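Local coordinates for cytoplasmic export protein 1 (Saccharomyces cerevisiae, PDB 3VWA) that takes part in nuclear tRNA export, where it may collect tRNA from export receptors at the nuclear pore and deliver aminoacylated tRNA to the translation machinery, at residues K206-N211 against T232-S237; L116-G121 against N224-L229; S103-G108 against N238-F243. All coordinates share one frame; numbering follows the deposited sequence.

Interaction 1 of 3, residues K206-N211 against T232-S237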
loop_
_atom_site.group_PDB
_atom_site.type_symbol
_atom_site.label_atom_id
_atom_site.label_comp_id
_atom_site.label_asym_id
_atom_site.label_seq_id
_atom_site.Cartn_x
_atom_site.Cartn_y
_atom_site.Cartn_z
ATOM N N LYS A 206 -21.336 18.420 -16.312
ATOM C CA LYS A 206 -22.305 19.259 -17.027
ATOM C C LYS A 206 -21.615 20.524 -17.489
ATOM O O LYS A 206 -21.695 20.878 -18.666
ATOM C CB LYS A 206 -23.480 19.604 -16.106
ATOM C CG LYS A 206 -24.632 18.614 -16.120
ATOM C CD LYS A 206 -24.182 17.160 -16.233
ATOM C CE LYS A 206 -25.197 16.318 -17.005
ATOM N NZ LYS A 206 -25.716 17.030 -18.216
ATOM N N ASP A 207 -20.885 21.160 -16.572
ATOM C CA ASP A 207 -20.218 22.428 -16.875
ATOM C C ASP A 207 -18.947 22.262 -17.705
ATOM O O ASP A 207 -18.241 23.243 -17.975
ATOM C CB ASP A 207 -19.959 23.261 -15.607
ATOM C CG ASP A 207 -19.122 22.524 -14.573
ATOM O OD1 ASP A 207 -18.902 23.079 -13.478
ATOM O OD2 ASP A 207 -18.706 21.384 -14.838
ATOM N N TRP A 208 -18.659 21.034 -18.123
ATOM C CA TRP A 208 -17.562 20.807 -19.067
ATOM C C TRP A 208 -18.062 20.433 -20.431
ATOM O O TRP A 208 -17.280 20.331 -21.372
ATOM C CB TRP A 208 -16.607 19.722 -18.544
ATOM C CG TRP A 208 -15.720 20.171 -17.383
ATOM C CD1 TRP A 208 -15.864 21.310 -16.561
ATOM C CD2 TRP A 208 -14.545 19.491 -16.868
ATOM N NE1 TRP A 208 -14.851 21.374 -15.620
ATOM C CE2 TRP A 208 -14.028 20.323 -15.754
ATOM C CE3 TRP A 208 -13.852 18.325 -17.221
ATOM C CZ2 TRP A 208 -12.885 19.958 -15.028
ATOM C CZ3 TRP A 208 -12.696 17.984 -16.488
ATOM C CH2 TRP A 208 -12.247 18.764 -15.415
ATOM N N ILE A 209 -19.370 20.191 -20.554
ATOM C CA ILE A 209 -19.889 19.689 -21.823
ATOM C C ILE A 209 -19.529 20.583 -23.008
ATOM O O ILE A 209 -19.065 20.107 -24.049
ATOM C CB ILE A 209 -21.404 19.380 -21.773
ATOM C CG1 ILE A 209 -21.629 17.973 -21.211
ATOM C CG2 ILE A 209 -21.995 19.440 -23.167
ATOM C CD1 ILE A 209 -23.076 17.675 -20.837
ATOM N N VAL A 210 -19.687 21.884 -22.850
ATOM C CA VAL A 210 -19.588 22.726 -24.027
ATOM C C VAL A 210 -18.129 22.903 -24.353
ATOM O O VAL A 210 -17.731 22.847 -25.531
ATOM C CB VAL A 210 -20.272 24.087 -23.843
ATOM C CG1 VAL A 210 -19.769 25.067 -24.892
ATOM C CG2 VAL A 210 -21.791 23.924 -23.909
ATOM N N ASN A 211 -17.337 23.144 -23.318
ATOM C CA ASN A 211 -15.912 23.329 -23.508
ATOM C C ASN A 211 -15.291 22.154 -24.266
ATOM O O ASN A 211 -14.594 22.353 -25.261
ATOM C CB ASN A 211 -15.228 23.614 -22.170
ATOM C CG ASN A 211 -15.628 24.976 -21.606
ATOM O OD1 ASN A 211 -15.684 25.951 -22.343
ATOM N ND2 ASN A 211 -15.913 25.046 -20.305
ATOM N N THR A 232 -14.480 26.638 -13.944
ATOM C CA THR A 232 -15.754 26.003 -13.699
ATOM C C THR A 232 -15.867 25.575 -12.233
ATOM O O THR A 232 -14.861 25.456 -11.515
ATOM C CB THR A 232 -15.924 24.794 -14.603
ATOM O OG1 THR A 232 -14.858 23.862 -14.335
ATOM C CG2 THR A 232 -15.896 25.235 -16.040
ATOM N N GLU A 233 -17.096 25.343 -11.796
ATOM C CA GLU A 233 -17.346 24.910 -10.425
ATOM C C GLU A 233 -16.698 23.537 -10.186
ATOM O O GLU A 233 -16.149 23.296 -9.126
ATOM C CB GLU A 233 -18.854 24.923 -10.114
ATOM C CG GLU A 233 -19.252 24.436 -8.714
ATOM C CD GLU A 233 -18.649 25.237 -7.534
ATOM O OE1 GLU A 233 -18.513 24.662 -6.413
ATOM O OE2 GLU A 233 -18.300 26.438 -7.703
ATOM N N THR A 234 -16.750 22.664 -11.191
ATOM C CA THR A 234 -16.156 21.315 -11.099
ATOM C C THR A 234 -14.679 21.359 -10.740
ATOM O O THR A 234 -14.228 20.740 -9.770
ATOM C CB THR A 234 -16.346 20.566 -12.417
ATOM O OG1 THR A 234 -17.743 20.421 -12.636
ATOM C CG2 THR A 234 -15.643 19.166 -12.437
ATOM N N TRP A 235 -13.941 22.125 -11.525
ATOM C CA TRP A 235 -12.540 22.286 -11.305
ATOM C C TRP A 235 -12.203 22.758 -9.916
ATOM O O TRP A 235 -11.286 22.234 -9.317
ATOM C CB TRP A 235 -11.977 23.204 -12.360
ATOM C CG TRP A 235 -10.472 23.307 -12.358
ATOM C CD1 TRP A 235 -9.679 24.026 -11.466
ATOM C CD2 TRP A 235 -9.513 22.718 -13.313
ATOM N NE1 TRP A 235 -8.368 23.907 -11.777
ATOM C CE2 TRP A 235 -8.182 23.143 -12.856
ATOM C CE3 TRP A 235 -9.616 21.913 -14.420
ATOM C CZ2 TRP A 235 -7.014 22.786 -13.526
ATOM C CZ3 TRP A 235 -8.441 21.529 -15.070
ATOM C CH2 TRP A 235 -7.165 21.971 -14.636
ATOM N N ARG A 236 -12.949 23.731 -9.395
ATOM C CA ARG A 236 -12.614 24.437 -8.161
ATOM C C ARG A 236 -13.094 23.637 -6.969
ATOM O O ARG A 236 -12.598 23.811 -5.873
ATOM C CB ARG A 236 -13.288 25.824 -8.133
ATOM C CG ARG A 236 -12.727 26.871 -9.106
ATOM C CD ARG A 236 -13.349 28.244 -8.804
ATOM N NE ARG A 236 -12.806 29.375 -9.580
ATOM C CZ ARG A 236 -13.547 30.185 -10.349
ATOM N NH1 ARG A 236 -12.985 31.189 -11.024
ATOM N NH2 ARG A 236 -14.860 29.995 -10.450
ATOM N N SER A 237 -14.109 22.801 -7.193
ATOM C CA SER A 237 -14.623 21.826 -6.212
ATOM C C SER A 237 -13.681 20.620 -5.998
ATOM O O SER A 237 -13.740 19.982 -4.939
ATOM C CB SER A 237 -15.988 21.252 -6.674
ATOM O OG SER A 237 -17.017 22.227 -6.510
HETATM O O HOH W 1 -19.345 25.797 -13.113
#

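Interaction 2 of 3, residues L116-G121 against N224-L229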
loop_
_atom_site.group_PDB
_atom_site.type_symbol
_atom_site.label_atom_id
_atom_site.label_comp_id
_atom_site.label_asym_id
_atom_site.label_seq_id
_atom_site.Cartn_x
_atom_site.Cartn_y
_atom_site.Cartn_z
ATOM N N LEU A 116 -2.453 16.377 -17.710
ATOM C CA LEU A 116 -2.241 16.342 -19.154
ATOM C C LEU A 116 -2.321 17.765 -19.725
ATOM O O LEU A 116 -1.581 18.103 -20.645
ATOM C CB LEU A 116 -3.295 15.447 -19.831
ATOM C CG LEU A 116 -3.276 13.961 -19.536
ATOM C CD1 LEU A 116 -4.307 13.313 -20.435
ATOM C CD2 LEU A 116 -1.916 13.316 -19.831
ATOM N N LEU A 117 -3.202 18.587 -19.155
ATOM C CA LEU A 117 -3.331 19.977 -19.550
ATOM C C LEU A 117 -2.102 20.820 -19.192
ATOM O O LEU A 117 -1.694 21.671 -19.965
ATOM C CB LEU A 117 -4.636 20.569 -18.972
ATOM C CG LEU A 117 -5.917 19.978 -19.629
ATOM C CD1 LEU A 117 -7.176 20.269 -18.810
ATOM C CD2 LEU A 117 -6.159 20.537 -21.035
ATOM N N ALA A 118 -1.499 20.638 -18.028
ATOM C CA ALA A 118 -0.301 21.443 -17.736
ATOM C C ALA A 118 0.802 21.101 -18.767
ATOM O O ALA A 118 1.535 21.996 -19.214
ATOM C CB ALA A 118 0.203 21.165 -16.322
ATOM N N THR A 119 0.888 19.819 -19.152
ATOM C CA THR A 119 1.878 19.396 -20.119
ATOM C C THR A 119 1.643 19.978 -21.517
ATOM O O THR A 119 2.583 20.472 -22.138
ATOM C CB THR A 119 1.912 17.907 -20.212
ATOM O OG1 THR A 119 2.101 17.413 -18.886
ATOM C CG2 THR A 119 3.056 17.475 -21.173
ATOM N N LEU A 120 0.396 19.936 -21.972
ATOM C CA LEU A 120 0.003 20.557 -23.246
ATOM C C LEU A 120 0.150 22.088 -23.223
ATOM O O LEU A 120 0.278 22.733 -24.278
ATOM C CB LEU A 120 -1.445 20.138 -23.605
ATOM C CG LEU A 120 -1.600 18.621 -23.853
ATOM C CD1 LEU A 120 -3.047 18.131 -23.789
ATOM C CD2 LEU A 120 -0.936 18.160 -25.153
ATOM N N GLY A 121 0.166 22.666 -22.027
ATOM C CA GLY A 121 0.523 24.091 -21.868
ATOM C C GLY A 121 2.012 24.373 -22.123
ATOM O O GLY A 121 2.364 25.392 -22.713
ATOM N N ASN A 224 -6.844 27.940 -24.212
ATOM C CA ASN A 224 -8.120 28.624 -24.025
ATOM C C ASN A 224 -9.043 27.693 -23.275
ATOM O O ASN A 224 -9.693 28.107 -22.324
ATOM C CB ASN A 224 -8.725 29.014 -25.372
ATOM C CG ASN A 224 -9.862 30.020 -25.237
ATOM O OD1 ASN A 224 -11.019 29.723 -25.562
ATOM N ND2 ASN A 224 -9.531 31.233 -24.759
ATOM N N PHE A 225 -9.062 26.415 -23.689
ATOM C CA PHE A 225 -9.876 25.375 -23.045
ATOM C C PHE A 225 -9.499 25.248 -21.582
ATOM O O PHE A 225 -10.357 25.099 -20.720
ATOM C CB PHE A 225 -9.696 24.057 -23.790
ATOM C CG PHE A 225 -10.348 22.874 -23.141
ATOM C CD1 PHE A 225 -11.687 22.573 -23.385
ATOM C CD2 PHE A 225 -9.597 22.008 -22.318
ATOM C CE1 PHE A 225 -12.295 21.463 -22.804
ATOM C CE2 PHE A 225 -10.203 20.900 -21.730
ATOM C CZ PHE A 225 -11.551 20.622 -21.978
ATOM N N ARG A 226 -8.213 25.389 -21.308
ATOM C CA ARG A 226 -7.693 25.281 -19.958
ATOM C C ARG A 226 -8.228 26.398 -18.999
ATOM O O ARG A 226 -8.661 26.125 -17.888
ATOM C CB ARG A 226 -6.180 25.327 -20.064
ATOM C CG ARG A 226 -5.460 24.908 -18.818
ATOM C CD ARG A 226 -4.006 24.678 -19.121
ATOM N NE ARG A 226 -3.325 24.471 -17.855
ATOM C CZ ARG A 226 -2.044 24.737 -17.656
ATOM N NH1 ARG A 226 -1.504 24.518 -16.454
ATOM N NH2 ARG A 226 -1.316 25.219 -18.669
ATOM N N LYS A 227 -8.169 27.652 -19.424
ATOM C CA LYS A 227 -8.693 28.767 -18.629
ATOM C C LYS A 227 -10.196 28.655 -18.360
ATOM O O LYS A 227 -10.658 29.156 -17.354
ATOM C CB LYS A 227 -8.400 30.119 -19.301
ATOM C CG LYS A 227 -6.991 30.220 -19.848
ATOM C CD LYS A 227 -6.482 31.649 -19.927
ATOM C CE LYS A 227 -4.979 31.651 -20.236
ATOM N NZ LYS A 227 -4.460 33.016 -20.539
ATOM N N ARG A 228 -10.951 28.006 -19.250
ATOM C CA ARG A 228 -12.408 27.898 -19.082
ATOM C C ARG A 228 -12.728 26.893 -17.993
ATOM O O ARG A 228 -13.504 27.161 -17.048
ATOM C CB ARG A 228 -13.084 27.509 -20.407
ATOM C CG ARG A 228 -13.045 28.639 -21.413
ATOM C CD ARG A 228 -13.370 28.176 -22.821
ATOM N NE ARG A 228 -13.569 29.304 -23.733
ATOM C CZ ARG A 228 -14.735 29.649 -24.288
ATOM N NH1 ARG A 228 -15.835 28.948 -24.054
ATOM N NH2 ARG A 228 -14.797 30.691 -25.107
ATOM N N LEU A 229 -12.086 25.741 -18.120
ATOM C CA LEU A 229 -12.224 24.641 -17.200
ATOM C C LEU A 229 -11.760 25.072 -15.808
ATOM O O LEU A 229 -12.424 24.795 -14.804
ATOM C CB LEU A 229 -11.376 23.463 -17.742
ATOM C CG LEU A 229 -12.035 22.115 -18.062
ATOM C CD1 LEU A 229 -13.198 22.219 -19.037
ATOM C CD2 LEU A 229 -11.026 21.058 -18.546
HETATM O O HOH W 2 1.257 24.668 -18.395
#

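Interaction 3 of 3, residues S103-G108 against N238-F243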
loop_
_atom_site.group_PDB
_atom_site.type_symbol
_atom_site.label_atom_id
_atom_site.label_comp_id
_atom_site.label_asym_id
_atom_site.label_seq_id
_atom_site.Cartn_x
_atom_site.Cartn_y
_atom_site.Cartn_z
ATOM N N SER A 103 -12.883 5.360 -13.256
ATOM C CA SER A 103 -14.051 6.221 -13.553
ATOM C C SER A 103 -14.901 6.444 -12.332
ATOM O O SER A 103 -15.590 7.432 -12.236
ATOM C CB SER A 103 -14.958 5.500 -14.548
ATOM O OG SER A 103 -14.677 5.874 -15.847
ATOM N N GLN A 104 -14.882 5.485 -11.411
ATOM C CA GLN A 104 -15.619 5.601 -10.154
ATOM C C GLN A 104 -15.169 6.752 -9.258
ATOM O O GLN A 104 -15.951 7.275 -8.485
ATOM C CB GLN A 104 -15.590 4.264 -9.417
ATOM C CG GLN A 104 -16.420 3.193 -10.143
ATOM C CD GLN A 104 -16.761 1.965 -9.305
ATOM O OE1 GLN A 104 -16.277 1.789 -8.192
ATOM N NE2 GLN A 104 -17.592 1.090 -9.861
ATOM N N ASN A 105 -13.915 7.178 -9.374
ATOM C CA ASN A 105 -13.442 8.368 -8.641
ATOM C C ASN A 105 -13.279 9.503 -9.637
ATOM O O ASN A 105 -12.193 9.700 -10.246
ATOM C CB ASN A 105 -12.117 8.080 -7.914
ATOM C CG ASN A 105 -11.590 9.296 -7.132
ATOM O OD1 ASN A 105 -11.937 10.406 -7.437
ATOM N ND2 ASN A 105 -10.773 9.063 -6.108
ATOM N N LYS A 106 -14.360 10.259 -9.830
ATOM C CA LYS A 106 -14.325 11.316 -10.831
ATOM C C LYS A 106 -13.215 12.343 -10.527
ATOM O O LYS A 106 -12.669 12.923 -11.436
ATOM C CB LYS A 106 -15.707 12.004 -10.966
ATOM C CG LYS A 106 -15.997 13.137 -9.983
ATOM C CD LYS A 106 -17.472 13.505 -10.100
ATOM C CE LYS A 106 -17.786 14.803 -9.404
ATOM N NZ LYS A 106 -17.300 15.935 -10.261
ATOM N N PHE A 107 -12.911 12.563 -9.247
ATOM C CA PHE A 107 -11.896 13.557 -8.882
ATOM C C PHE A 107 -10.538 13.080 -9.402
ATOM O O PHE A 107 -9.747 13.894 -9.867
ATOM C CB PHE A 107 -11.822 13.798 -7.348
ATOM C CG PHE A 107 -13.091 14.384 -6.774
ATOM C CD1 PHE A 107 -13.655 15.558 -7.296
ATOM C CD2 PHE A 107 -13.733 13.755 -5.715
ATOM C CE1 PHE A 107 -14.822 16.093 -6.756
ATOM C CE2 PHE A 107 -14.912 14.275 -5.181
ATOM C CZ PHE A 107 -15.452 15.444 -5.686
ATOM N N GLY A 108 -10.322 11.762 -9.345
ATOM C CA GLY A 108 -9.142 11.110 -9.935
ATOM C C GLY A 108 -8.941 11.440 -11.396
ATOM O O GLY A 108 -7.849 11.911 -11.816
ATOM N N ASN A 238 -12.834 20.311 -6.988
ATOM C CA ASN A 238 -12.067 19.098 -6.925
ATOM C C ASN A 238 -10.996 19.253 -5.845
ATOM O O ASN A 238 -10.063 20.027 -6.004
ATOM C CB ASN A 238 -11.467 18.815 -8.286
ATOM C CG ASN A 238 -10.807 17.464 -8.345
ATOM O OD1 ASN A 238 -10.169 17.032 -7.401
ATOM N ND2 ASN A 238 -10.973 16.790 -9.455
ATOM N N PRO A 239 -11.154 18.542 -4.720
ATOM C CA PRO A 239 -10.227 18.613 -3.616
ATOM C C PRO A 239 -8.888 17.931 -3.952
ATOM O O PRO A 239 -7.892 18.201 -3.301
ATOM C CB PRO A 239 -10.936 17.830 -2.500
ATOM C CG PRO A 239 -11.878 16.899 -3.217
ATOM C CD PRO A 239 -12.245 17.564 -4.493
ATOM N N LEU A 240 -8.865 17.038 -4.927
ATOM C CA LEU A 240 -7.597 16.417 -5.288
ATOM C C LEU A 240 -6.781 17.386 -6.162
ATOM O O LEU A 240 -5.602 17.439 -6.048
ATOM C CB LEU A 240 -7.816 15.084 -6.001
ATOM C CG LEU A 240 -8.316 13.950 -5.101
ATOM C CD1 LEU A 240 -8.324 12.631 -5.857
ATOM C CD2 LEU A 240 -7.501 13.814 -3.808
ATOM N N ILE A 241 -7.427 18.193 -6.985
ATOM C CA ILE A 241 -6.683 19.143 -7.787
ATOM C C ILE A 241 -5.886 20.110 -6.879
ATOM O O ILE A 241 -4.671 20.315 -7.071
ATOM C CB ILE A 241 -7.609 19.889 -8.756
ATOM C CG1 ILE A 241 -8.038 18.921 -9.856
ATOM C CG2 ILE A 241 -6.889 21.096 -9.365
ATOM C CD1 ILE A 241 -8.864 19.556 -10.945
ATOM N N ASN A 242 -6.565 20.656 -5.865
ATOM C CA ASN A 242 -5.908 21.529 -4.888
ATOM C C ASN A 242 -4.878 20.778 -4.041
ATOM O O ASN A 242 -3.799 21.267 -3.765
ATOM C CB ASN A 242 -6.940 22.194 -3.969
ATOM C CG ASN A 242 -7.928 23.081 -4.738
ATOM O OD1 ASN A 242 -9.002 22.626 -5.155
ATOM N ND2 ASN A 242 -7.548 24.355 -4.959
ATOM N N PHE A 243 -5.212 19.592 -3.582
ATOM C CA PHE A 243 -4.275 18.938 -2.700
ATOM C C PHE A 243 -2.943 18.580 -3.426
ATOM O O PHE A 243 -1.846 18.718 -2.871
ATOM C CB PHE A 243 -4.928 17.771 -2.005
ATOM C CG PHE A 243 -3.990 16.966 -1.194
ATOM C CD1 PHE A 243 -3.508 17.455 0.014
ATOM C CD2 PHE A 243 -3.510 15.762 -1.679
ATOM C CE1 PHE A 243 -2.606 16.723 0.722
ATOM C CE2 PHE A 243 -2.627 15.002 -0.955
ATOM C CZ PHE A 243 -2.168 15.488 0.251
#

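Interaction 1 of 3, residues K206-N211 against T232-S237
Trp-208 and Asp-207 both meet the capped start of helix 233-237, where Thr-232 is the N-cap residue, among the helices of the kinase-like domain. The indole NE1 of Trp-208 donates to Thr-232 OG1 at 2.8 Å, almost in the plane of its own ring. That hydroxyl also takes the capping bond from Trp-235 N, a weak one, and is hydrogen-bonded to Leu-229 O of the preceding helix, so three groups surround the Thr-232 hydroxyl and probably restrict its rotation. Asp-207 grips Thr-234 with both carboxylate oxygens, each through its syn lone pair: OD1 accepts from Thr-234 N at 3.2 Å and OD2 from Thr-234 OG1 at 2.6 Å. The carboxylate is aimed at the helix start because Asp-207 CG sits between its backbone N and carbonyl carbon (chi1 58°). A negative group here probably interacts favourably with the helix dipole. A water extends the grip, donating to Asp-207 OD1 and accepting from Glu-233 N. Further out, Thr-234 CG2 lies 3.6 Å above one face of the Trp-208 ring, toward its rim, while Glu-110 of helix 106-122 touches both residues. Beyond this, Trp-208 CZ2 reaches the edge of the second indole, 3.9 Å from Trp-235 CE3.

Interaction 2 of 3, residues L116-G121 against N224-L229
Arg-226 lays its side chain across the backbone of Leu-117 and Ala-118. From CB the chain leaves with CG anti to the backbone N (chi1 -166°) and stays extended as far as NE, which carries the charged end over to the opposing helix. CD is the first atom to arrive, 3.9 Å from Leu-117 O and near Leu-117 CB. NE follows, and it has a long, weak ion pair with Glu-230 one turn further along its own helix. The guanidinium then spreads flat, with Leu-117 O and Ala-118 CA beneath the same face, the latter 3.5 Å from NH1. These helices, 106-122 and 222-231, belong to the helical part of the kinase-like domain; they run roughly antiparallel here, at 142°, with segment axes 10.6 Å apart. NH2, at the tip, sits 3.9 Å from Gly-121 CA, where the lack of a side chain leaves it room. No direct hydrogen bond spans the contact; a water bridges instead, accepting from Arg-226 NH2 and donating to Ala-118 O at 2.8 Å. On the buried side Leu-117 splits its branches: Leu-117 CD2 abuts the edge of the Phe-225 ring, 4.0 Å from Phe-225 CD2, and Leu-117 CD1 meets Leu-229 CD2 at 3.9 Å.

Interaction 3 of 3, residues S103-G108 against N238-F243
Phe-107 and Asn-238 meet where two helix starts of the kinase-like domain come together, each with an asparagine N-cap: Asn-105 before helix 106-122 and Asn-238 before helix 239-248. The tight part is built around Asn-238, whose amide works in two directions. ND2 donates to Phe-107 O at 3.2 Å, practically straight at 177°, lying in the plane of both groups and on a carbonyl lone pair. OD1 turns back to its own helix and accepts from Ile-241 N at 3.0 Å, with a weaker bond from Leu-240 N. CG of Asn-238, anti to the backbone N (chi1 -172°), places the amide beside the Phe-107 ring, their planes 65° apart, with 3.6 Å between Asn-238 CG and Phe-107 CD1. The next residue supplies a CH-pi contact: Pro-239 CD stands almost squarely over the ring face, 3.8 Å from the Phe-107 centroid. Replacing Asn-238 with an alanine would probably leave Phe-107 O without this donor and the start of helix 239-248 without its side-chain cap.

Packing is slacker around Leu-240. Its CD1 lies 4.0 Å from Phe-107 CB and still further from the amide of Asn-105, while the Leu-240 side chain also touches Ile-275 and Leu-279 of a later loop. Asn-105 spends its polar atoms away from the opposing segment: ND2 bonds to Ile-275 O and Arg-277 O. Toward solvent, Lys-106 does not join the packing; its NZ forms a salt bridge with Glu-110 OE2, whereas the other oxygen of that carboxylate, OE1, takes a hydrogen bond from Asn-238 ND2. The cap of helix 106-122 itself is made by Asn-105 OD1, which accepts from Gly-108 N at 2.8 Å, with the donor well above the plane of the side-chain carbonyl.

From the N terminus, the chain passes 103-108 and then 116-121, both on helix 106-122, before reaching 206-211 some 85 residues later. Helix 222-231 then closes interaction 2 on 116-121. Directly after it, 232-237 closes interaction 1 on 206-211, so these two loops cross. The next residues, 238-243, return to 103-108 and close interaction 3, the outermost loop, inside which both others nest. Interactions 1 and 2 touch, notably where Trp-208 packs on Leu-229, whereas interactions 2 and 3 share only helix 106-122, with nearest atoms about 7 Å apart. Together they bind successive helices of the kinase-like domain to helix 106-122 and to one another, ahead of the HEAT repeats.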